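Local coordinates for protein superoxide dismutase (Clostridium difficile, PDB 3TJT) that probably destroys superoxide radicals, converting them to hydrogen peroxide and oxygen at a single iron(III) ion bound in each subunit, at residues H85-D90 against W133-A138; T149-S154 against D167-A172. One frame throughout, in Å; residues are numbered along the deposited sequence.

Contact 1 (H85-D90 against W133-A138). With FE (Fe (III) ion), chain B.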
ATOM      1  N   HIS A  85       4.930 -12.472   7.063  1.00 17.49           N
ATOM      2  CA  HIS A  85       3.858 -13.383   6.683  1.00 16.86           C
ATOM      3  C   HIS A  85       3.933 -14.694   7.448  1.00 18.29           C
ATOM      4  O   HIS A  85       2.904 -15.218   7.872  1.00 17.74           O
ATOM      5  CB  HIS A  85       3.826 -13.595   5.168  1.00 16.82           C
ATOM      6  CG  HIS A  85       3.269 -12.413   4.445  1.00 17.27           C
ATOM      7  ND1 HIS A  85       4.040 -11.315   4.119  1.00 17.09           N
ATOM      8  CD2 HIS A  85       2.003 -12.112   4.070  1.00 19.06           C
ATOM      9  CE1 HIS A  85       3.277 -10.406   3.535  1.00 19.47           C
ATOM     10  NE2 HIS A  85       2.037 -10.863   3.498  1.00 19.72           N
ATOM     11  N   LYS A  86       5.136 -15.221   7.637  1.00 18.21           N
ATOM     12  CA  LYS A  86       5.271 -16.416   8.464  1.00 19.19           C
ATOM     13  C   LYS A  86       4.665 -16.133   9.835  1.00 18.84           C
ATOM     14  O   LYS A  86       3.869 -16.928  10.356  1.00 17.88           O
ATOM     15  CB  LYS A  86       6.735 -16.851   8.607  1.00 19.79           C
ATOM     16  CG  LYS A  86       6.872 -18.166   9.389  1.00 24.27           C
ATOM     17  CD  LYS A  86       8.294 -18.417   9.883  1.00 30.93           C
ATOM     18  CE  LYS A  86       9.285 -18.459   8.752  1.00 38.84           C
ATOM     19  NZ  LYS A  86      10.668 -18.774   9.230  1.00 46.33           N
ATOM     20  N   PHE A  87       5.024 -14.987  10.406  1.00 17.13           N
ATOM     21  CA  PHE A  87       4.516 -14.567  11.709  1.00 17.14           C
ATOM     22  C   PHE A  87       2.993 -14.430  11.703  1.00 18.80           C
ATOM     23  O   PHE A  87       2.306 -14.904  12.611  1.00 17.79           O
ATOM     24  CB  PHE A  87       5.162 -13.225  12.119  1.00 17.66           C
ATOM     25  CG  PHE A  87       4.698 -12.713  13.445  1.00 19.82           C
ATOM     26  CD1 PHE A  87       5.421 -12.988  14.599  1.00 20.78           C
ATOM     27  CD2 PHE A  87       3.538 -11.972  13.552  1.00 18.57           C
ATOM     28  CE1 PHE A  87       4.996 -12.521  15.821  1.00 20.47           C
ATOM     29  CE2 PHE A  87       3.100 -11.511  14.786  1.00 20.85           C
ATOM     30  CZ  PHE A  87       3.828 -11.786  15.919  1.00 20.34           C
ATOM     31  N   PHE A  88       2.474 -13.773  10.671  1.00 16.45           N
ATOM     32  CA  PHE A  88       1.041 -13.509  10.562  1.00 15.33           C
ATOM     33  C   PHE A  88       0.207 -14.799  10.487  1.00 15.21           C
ATOM     34  O   PHE A  88      -0.800 -14.937  11.188  1.00 17.86           O
ATOM     35  CB  PHE A  88       0.785 -12.625   9.334  1.00 17.34           C
ATOM     36  CG  PHE A  88      -0.644 -12.197   9.169  1.00 14.99           C
ATOM     37  CD1 PHE A  88      -1.298 -11.499  10.172  1.00 15.05           C
ATOM     38  CD2 PHE A  88      -1.324 -12.469   7.986  1.00 16.97           C
ATOM     39  CE1 PHE A  88      -2.623 -11.084  10.017  1.00 16.31           C
ATOM     40  CE2 PHE A  88      -2.651 -12.062   7.822  1.00 18.47           C
ATOM     41  CZ  PHE A  88      -3.295 -11.364   8.830  1.00 16.45           C
ATOM     42  N   PHE A  89       0.604 -15.729   9.630  1.00 17.55           N
ATOM     43  CA  PHE A  89      -0.172 -16.964   9.527  1.00 17.21           C
ATOM     44  C   PHE A  89      -0.071 -17.764  10.830  1.00 20.37           C
ATOM     45  O   PHE A  89      -1.035 -18.407  11.231  1.00 19.21           O
ATOM     46  CB  PHE A  89       0.228 -17.773   8.296  1.00 16.28           C
ATOM     47  CG  PHE A  89      -0.009 -17.035   6.996  1.00 16.66           C
ATOM     48  CD1 PHE A  89      -1.237 -16.418   6.755  1.00 18.16           C
ATOM     49  CD2 PHE A  89       0.981 -16.945   6.035  1.00 17.86           C
ATOM     50  CE1 PHE A  89      -1.465 -15.723   5.568  1.00 19.22           C
ATOM     51  CE2 PHE A  89       0.756 -16.259   4.837  1.00 16.17           C
ATOM     52  CZ  PHE A  89      -0.464 -15.645   4.611  1.00 15.59           C
ATOM     53  N   ASP A  90       1.073 -17.672  11.513  1.00 18.49           N
ATOM     54  CA  ASP A  90       1.230 -18.346  12.813  1.00 21.83           C
ATOM     55  C   ASP A  90       0.385 -17.733  13.932  1.00 23.74           C
ATOM     56  O   ASP A  90       0.039 -18.412  14.909  1.00 22.27           O
ATOM     57  CB  ASP A  90       2.709 -18.370  13.241  1.00 20.73           C
ATOM     58  CG  ASP A  90       3.493 -19.491  12.591  1.00 25.87           C
ATOM     59  OD1 ASP A  90       2.880 -20.378  11.958  1.00 23.55           O
ATOM     60  OD2 ASP A  90       4.736 -19.481  12.711  1.00 25.76           O
ATOM     61  N   TRP A 133       1.397  -2.556   8.559  1.00 14.74           N
ATOM     62  CA  TRP A 133       1.078  -3.525   9.613  1.00 16.36           C
ATOM     63  C   TRP A 133       0.815  -2.791  10.919  1.00 17.82           C
ATOM     64  O   TRP A 133       1.405  -1.740  11.176  1.00 16.62           O
ATOM     65  CB  TRP A 133       2.272  -4.463   9.837  1.00 14.21           C
ATOM     66  CG  TRP A 133       2.562  -5.369   8.699  1.00 17.06           C
ATOM     67  CD1 TRP A 133       3.192  -5.047   7.531  1.00 14.51           C
ATOM     68  CD2 TRP A 133       2.244  -6.763   8.613  1.00 16.37           C
ATOM     69  NE1 TRP A 133       3.273  -6.148   6.720  1.00 16.96           N
ATOM     70  CE2 TRP A 133       2.700  -7.216   7.359  1.00 16.42           C
ATOM     71  CE3 TRP A 133       1.627  -7.671   9.478  1.00 16.21           C
ATOM     72  CZ2 TRP A 133       2.555  -8.539   6.941  1.00 15.63           C
ATOM     73  CZ3 TRP A 133       1.482  -8.993   9.062  1.00 17.40           C
ATOM     74  CH2 TRP A 133       1.943  -9.411   7.806  1.00 18.06           C
ATOM     75  N   ALA A 134      -0.063  -3.343  11.755  1.00 17.23           N
ATOM     76  CA  ALA A 134      -0.193  -2.871  13.133  1.00 16.79           C
ATOM     77  C   ALA A 134       0.319  -3.965  14.058  1.00 18.08           C
ATOM     78  O   ALA A 134       0.055  -5.142  13.826  1.00 17.53           O
ATOM     79  CB  ALA A 134      -1.639  -2.537  13.468  1.00 17.20           C
ATOM     80  N   TRP A 135       1.043  -3.576  15.105  1.00 18.07           N
ATOM     81  CA  TRP A 135       1.721  -4.548  15.963  1.00 17.12           C
ATOM     82  C   TRP A 135       1.473  -4.298  17.447  1.00 19.66           C
ATOM     83  O   TRP A 135       1.404  -3.149  17.891  1.00 19.13           O
ATOM     84  CB  TRP A 135       3.246  -4.484  15.754  1.00 16.71           C
ATOM     85  CG  TRP A 135       3.735  -4.631  14.334  1.00 16.42           C
ATOM     86  CD1 TRP A 135       4.038  -3.619  13.459  1.00 15.96           C
ATOM     87  CD2 TRP A 135       3.986  -5.852  13.642  1.00 16.34           C
ATOM     88  NE1 TRP A 135       4.473  -4.144  12.263  1.00 15.21           N
ATOM     89  CE2 TRP A 135       4.442  -5.513  12.346  1.00 16.12           C
ATOM     90  CE3 TRP A 135       3.873  -7.206  13.990  1.00 17.08           C
ATOM     91  CZ2 TRP A 135       4.773  -6.472  11.401  1.00 16.14           C
ATOM     92  CZ3 TRP A 135       4.211  -8.162  13.049  1.00 15.47           C
ATOM     93  CH2 TRP A 135       4.652  -7.792  11.763  1.00 17.51           C
ATOM     94  N   LEU A 136       1.350  -5.383  18.211  1.00 16.87           N
ATOM     95  CA  LEU A 136       1.567  -5.323  19.657  1.00 17.03           C
ATOM     96  C   LEU A 136       2.997  -5.791  19.849  1.00 16.56           C
ATOM     97  O   LEU A 136       3.363  -6.894  19.426  1.00 17.97           O
ATOM     98  CB  LEU A 136       0.598  -6.247  20.405  1.00 18.33           C
ATOM     99  CG  LEU A 136       0.861  -6.436  21.905  1.00 17.91           C
ATOM    100  CD1 LEU A 136       0.632  -5.128  22.646  1.00 19.75           C
ATOM    101  CD2 LEU A 136      -0.021  -7.543  22.470  1.00 18.63           C
ATOM    102  N   VAL A 137       3.828  -4.950  20.462  1.00 18.57           N
ATOM    103  CA  VAL A 137       5.239  -5.277  20.595  1.00 17.11           C
ATOM    104  C   VAL A 137       5.687  -5.177  22.051  1.00 16.92           C
ATOM    105  O   VAL A 137       5.035  -4.530  22.862  1.00 20.72           O
ATOM    106  CB  VAL A 137       6.132  -4.354  19.741  1.00 19.39           C
ATOM    107  CG1 VAL A 137       5.815  -4.513  18.246  1.00 18.56           C
ATOM    108  CG2 VAL A 137       5.985  -2.904  20.188  1.00 20.59           C
ATOM    109  N   ALA A 138       6.800  -5.833  22.358  1.00 19.40           N
ATOM    110  CA  ALA A 138       7.381  -5.760  23.697  1.00 22.51           C
ATOM    111  C   ALA A 138       8.842  -5.342  23.620  1.00 22.22           C
ATOM    112  O   ALA A 138       9.577  -5.758  22.715  1.00 22.76           O
ATOM    113  CB  ALA A 138       7.268  -7.100  24.394  1.00 22.14           C
TER
HETATM  114 FE    FE B   1       0.254  -9.556   3.195  1.00 25.18          FE
HETATM  115  O   HOH W   1       1.484  -7.712   3.459  1.00 16.43           O

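Contact 2 (T149-S154 against D167-A172). With FE (Fe (III) ion), chain B.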
ATOM      1  N   THR A 149       4.086  -0.273  11.229  1.00 16.40           N
ATOM      2  CA  THR A 149       5.195  -0.177  10.286  1.00 15.25           C
ATOM      3  C   THR A 149       4.641  -0.058   8.869  1.00 15.40           C
ATOM      4  O   THR A 149       3.570  -0.600   8.564  1.00 16.76           O
ATOM      5  CB  THR A 149       6.130  -1.404  10.327  1.00 16.50           C
ATOM      6  OG1 THR A 149       5.373  -2.598  10.063  1.00 17.45           O
ATOM      7  CG2 THR A 149       6.849  -1.523  11.689  1.00 17.18           C
ATOM      8  N   PRO A 150       5.364   0.656   7.995  1.00 16.48           N
ATOM      9  CA  PRO A 150       4.935   0.744   6.593  1.00 16.78           C
ATOM     10  C   PRO A 150       5.447  -0.416   5.761  1.00 17.30           C
ATOM     11  O   PRO A 150       6.500  -0.977   6.060  1.00 16.52           O
ATOM     12  CB  PRO A 150       5.618   2.028   6.111  1.00 16.34           C
ATOM     13  CG  PRO A 150       6.905   2.063   6.917  1.00 18.99           C
ATOM     14  CD  PRO A 150       6.553   1.492   8.275  1.00 15.93           C
ATOM     15  N   ASN A 151       4.716  -0.755   4.701  1.00 14.72           N
ATOM     16  CA  ASN A 151       5.186  -1.739   3.738  1.00 13.38           C
ATOM     17  C   ASN A 151       5.544  -3.064   4.415  1.00 15.87           C
ATOM     18  O   ASN A 151       4.687  -3.627   5.080  1.00 16.18           O
ATOM     19  CB  ASN A 151       6.306  -1.142   2.884  1.00 17.21           C
ATOM     20  CG  ASN A 151       5.856   0.138   2.205  1.00 20.69           C
ATOM     21  OD1 ASN A 151       4.713   0.219   1.750  1.00 16.70           O
ATOM     22  ND2 ASN A 151       6.725   1.155   2.170  1.00 18.22           N
ATOM     23  N   GLN A 152       6.765  -3.569   4.256  1.00 14.34           N
ATOM     24  CA  GLN A 152       7.137  -4.787   5.001  1.00 15.34           C
ATOM     25  C   GLN A 152       8.197  -4.524   6.061  1.00 15.02           C
ATOM     26  O   GLN A 152       8.924  -5.437   6.462  1.00 16.25           O
ATOM     27  CB  GLN A 152       7.600  -5.921   4.085  1.00 14.40           C
ATOM     28  CG  GLN A 152       6.557  -6.367   3.038  1.00 15.95           C
ATOM     29  CD  GLN A 152       5.291  -6.965   3.640  1.00 18.40           C
ATOM     30  OE1 GLN A 152       5.253  -7.322   4.837  1.00 19.43           O
ATOM     31  NE2 GLN A 152       4.255  -7.084   2.832  1.00 12.48           N
ATOM     32  N   ASP A 153       8.293  -3.285   6.514  1.00 15.27           N
ATOM     33  CA  ASP A 153       9.188  -2.992   7.631  1.00 17.11           C
ATOM     34  C   ASP A 153       8.725  -3.731   8.889  1.00 18.82           C
ATOM     35  O   ASP A 153       7.544  -4.036   9.046  1.00 18.12           O
ATOM     36  CB  ASP A 153       9.302  -1.485   7.851  1.00 19.32           C
ATOM     37  CG  ASP A 153       9.985  -0.780   6.672  1.00 17.78           C
ATOM     38  OD1 ASP A 153      10.575  -1.474   5.822  1.00 19.03           O
ATOM     39  OD2 ASP A 153       9.944   0.464   6.604  1.00 22.83           O
ATOM     40  N   SER A 154       9.663  -4.046   9.781  1.00 16.71           N
ATOM     41  CA  SER A 154       9.343  -4.880  10.936  1.00 15.74           C
ATOM     42  C   SER A 154       9.839  -4.258  12.224  1.00 18.60           C
ATOM     43  O   SER A 154      10.908  -3.656  12.234  1.00 18.82           O
ATOM     44  CB  SER A 154      10.023  -6.241  10.780  1.00 19.59           C
ATOM     45  OG  SER A 154       9.994  -6.968  12.001  1.00 21.40           O
ATOM     46  N   ASP A 167      -1.797  -7.616   9.251  1.00 14.36           N
ATOM     47  CA  ASP A 167      -1.499  -7.155   7.897  1.00 16.76           C
ATOM     48  C   ASP A 167      -2.647  -6.277   7.409  1.00 17.28           C
ATOM     49  O   ASP A 167      -3.779  -6.742   7.300  1.00 16.16           O
ATOM     50  CB  ASP A 167      -1.342  -8.389   7.000  1.00 15.47           C
ATOM     51  CG  ASP A 167      -0.829  -8.068   5.612  1.00 16.33           C
ATOM     52  OD1 ASP A 167      -0.706  -6.872   5.254  1.00 16.21           O
ATOM     53  OD2 ASP A 167      -0.529  -9.025   4.859  1.00 16.74           O
ATOM     54  N   VAL A 168      -2.374  -5.003   7.122  1.00 16.89           N
ATOM     55  CA  VAL A 168      -3.416  -4.146   6.546  1.00 13.54           C
ATOM     56  C   VAL A 168      -3.095  -3.658   5.134  1.00 13.01           C
ATOM     57  O   VAL A 168      -3.662  -2.665   4.675  1.00 17.29           O
ATOM     58  CB  VAL A 168      -3.838  -2.954   7.465  1.00 18.01           C
ATOM     59  CG1 VAL A 168      -4.547  -3.464   8.719  1.00 17.19           C
ATOM     60  CG2 VAL A 168      -2.639  -2.083   7.837  1.00 17.30           C
ATOM     61  N   TRP A 169      -2.200  -4.360   4.447  1.00 13.48           N
ATOM     62  CA  TRP A 169      -2.079  -4.211   2.999  1.00 13.83           C
ATOM     63  C   TRP A 169      -3.451  -4.547   2.440  1.00 17.77           C
ATOM     64  O   TRP A 169      -4.153  -5.414   2.977  1.00 14.86           O
ATOM     65  CB  TRP A 169      -1.073  -5.197   2.421  1.00 14.06           C
ATOM     66  CG  TRP A 169       0.380  -4.829   2.601  1.00 16.55           C
ATOM     67  CD1 TRP A 169       1.033  -4.594   3.784  1.00 16.04           C
ATOM     68  CD2 TRP A 169       1.357  -4.689   1.566  1.00 15.39           C
ATOM     69  NE1 TRP A 169       2.360  -4.311   3.540  1.00 14.14           N
ATOM     70  CE2 TRP A 169       2.587  -4.372   2.190  1.00 14.14           C
ATOM     71  CE3 TRP A 169       1.318  -4.808   0.173  1.00 15.05           C
ATOM     72  CZ2 TRP A 169       3.763  -4.165   1.462  1.00 15.51           C
ATOM     73  CZ3 TRP A 169       2.495  -4.609  -0.555  1.00 16.07           C
ATOM     74  CH2 TRP A 169       3.699  -4.289   0.094  1.00 17.23           C
ATOM     75  N   GLU A 170      -3.838  -3.892   1.354  1.00 13.53           N
ATOM     76  CA  GLU A 170      -5.153  -4.167   0.795  1.00 16.11           C
ATOM     77  C   GLU A 170      -5.310  -5.608   0.292  1.00 13.20           C
ATOM     78  O   GLU A 170      -6.423  -6.140   0.309  1.00 16.58           O
ATOM     79  CB  GLU A 170      -5.517  -3.117  -0.267  1.00 15.25           C
ATOM     80  CG  GLU A 170      -5.853  -1.776   0.382  1.00 14.74           C
ATOM     81  CD  GLU A 170      -5.973  -0.622  -0.609  1.00 15.84           C
ATOM     82  OE1 GLU A 170      -5.267  -0.627  -1.643  1.00 15.97           O
ATOM     83  OE2 GLU A 170      -6.781   0.282  -0.329  1.00 17.98           O
ATOM     84  N   HIS A 171      -4.226  -6.257  -0.123  1.00 14.65           N
ATOM     85  CA  HIS A 171      -4.367  -7.651  -0.559  1.00 15.90           C
ATOM     86  C   HIS A 171      -4.900  -8.546   0.557  1.00 18.74           C
ATOM     87  O   HIS A 171      -5.468  -9.608   0.295  1.00 16.76           O
ATOM     88  CB  HIS A 171      -3.097  -8.239  -1.205  1.00 14.73           C
ATOM     89  CG  HIS A 171      -1.909  -8.320  -0.289  1.00 16.41           C
ATOM     90  ND1 HIS A 171      -0.723  -7.670  -0.559  1.00 17.98           N
ATOM     91  CD2 HIS A 171      -1.718  -8.985   0.875  1.00 21.60           C
ATOM     92  CE1 HIS A 171       0.149  -7.932   0.403  1.00 18.69           C
ATOM     93  NE2 HIS A 171      -0.435  -8.721   1.287  1.00 17.99           N
ATOM     94  N   ALA A 172      -4.744  -8.111   1.799  1.00 15.96           N
ATOM     95  CA  ALA A 172      -5.122  -8.959   2.925  1.00 17.02           C
ATOM     96  C   ALA A 172      -6.617  -8.971   3.179  1.00 18.41           C
ATOM     97  O   ALA A 172      -7.119  -9.848   3.891  1.00 17.96           O
ATOM     98  CB  ALA A 172      -4.385  -8.540   4.198  1.00 16.08           C
TER
HETATM   99 FE    FE B   1       0.254  -9.556   3.195  1.00 25.18          FE
HETATM  100  O   HOH W   1       1.484  -7.712   3.459  1.00 16.43           O

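Contact 1 (H85-D90 against W133-A138)
W133 reaches from the strand 132-138 to two residues of helix 72-90 at once, and it has more surface buried here than any other residue. With CG anti to its carbonyl carbon (chi1 -67°), the indole extends to the helix and presents the rim of its six-membered ring. One corner, W133 CZ2, lies over a face of the H85 imidazole, 4.0 Å from H85 CE1, in a T-shaped stack with the planes at 84°. Farther round the same rim, W133 CZ3 sits 3.7 Å from F88 CB, and the indole edge is turned to the F88 ring in an offset edge-to-face pair. H85, F88 and W133 form an aromatic cluster, with W133 edge-on to both partners. W135 makes a second, more tilted pair: its CZ3 approaches F87 CD2 at 3.9 Å, edge to face but offset, with the planes at 63°. Tryptophan suits both strand positions: the long flat indole spans the gap to the helix, offers a C-H edge to the rings, and keeps an N-H for a polar partner, Q152 OE1 for W133 and T149 OG1 for W135.

The contact is apolar, ring edges against rings and against F88 CB, and joins the alpha-hairpin part of the fold to its sheet. Histidine suits its place through its two nitrogens: H85 NE2 binds the iron at 2.2 Å and H85 ND1 is hydrogen-bonded to G81 O. These bonds fix the ring's rotation, while the W133 edge packs against one face.

Contact 2 (T149-S154 against D167-A172)
The iron site of the superoxide dismutase is bordered here by the turn at the end of strand 144-150, whose N151 and Q152 meet W169 in the loop that carries two metal ligands. W169 NE1 donates to N151 O at 2.9 Å, the N-H pointing nearly straight at the oxygen (162°). That oxygen lies in the indole plane, although the nitrogen stands above the carbonyl plane of N151. N151 and Q152 are the central residues of a type II' beta turn from P150 to D153. Q152 bends at chi2 (-64°), which brings the NE2 end of its amide above the rim of the indole, with Q152 NE2 3.2 Å from W169 CE2 and the two planes 20° apart. The amide suits this post because it both donates and accepts: Q152 NE2 gives a hydrogen bond to the iron-bound water at 2.9 Å and is also bonded to Y38 OH, while Q152 OE1 accepts from N84 ND2. On the metal side, D167 OD2 binds iron at 1.9 Å and H171 NE2 at 2.2 Å; H30 and H85 supply the other protein ligands. D167 OD1 takes the backbone N-H of W169 at 3.0 Å, an Asx turn, and H171 ND1 is hydrogen-bonded to E170 OE2 of the second subunit.

How the contacts relate
Both contacts are buried, but the centre of contact 1 lies about 3 Å from that of the chain and the centre of contact 2 about 8 Å, where the second subunit packs against it. The two are built on neighbouring strands, 132-138 and 144-150, linked by a backbone hydrogen bond from W133 N to T149 O at 2.9 Å. They share the iron and its water: contact 1 gives one histidine ligand from a helix, contact 2 an aspartate and a histidine. Their chemistry differs accordingly. Contact 1 joins helix to sheet through aromatic edges and faces, whereas contact 2 joins turn and loop through an indole N-H to a backbone carbonyl, with the Q152 amide passing on to the metal-bound water.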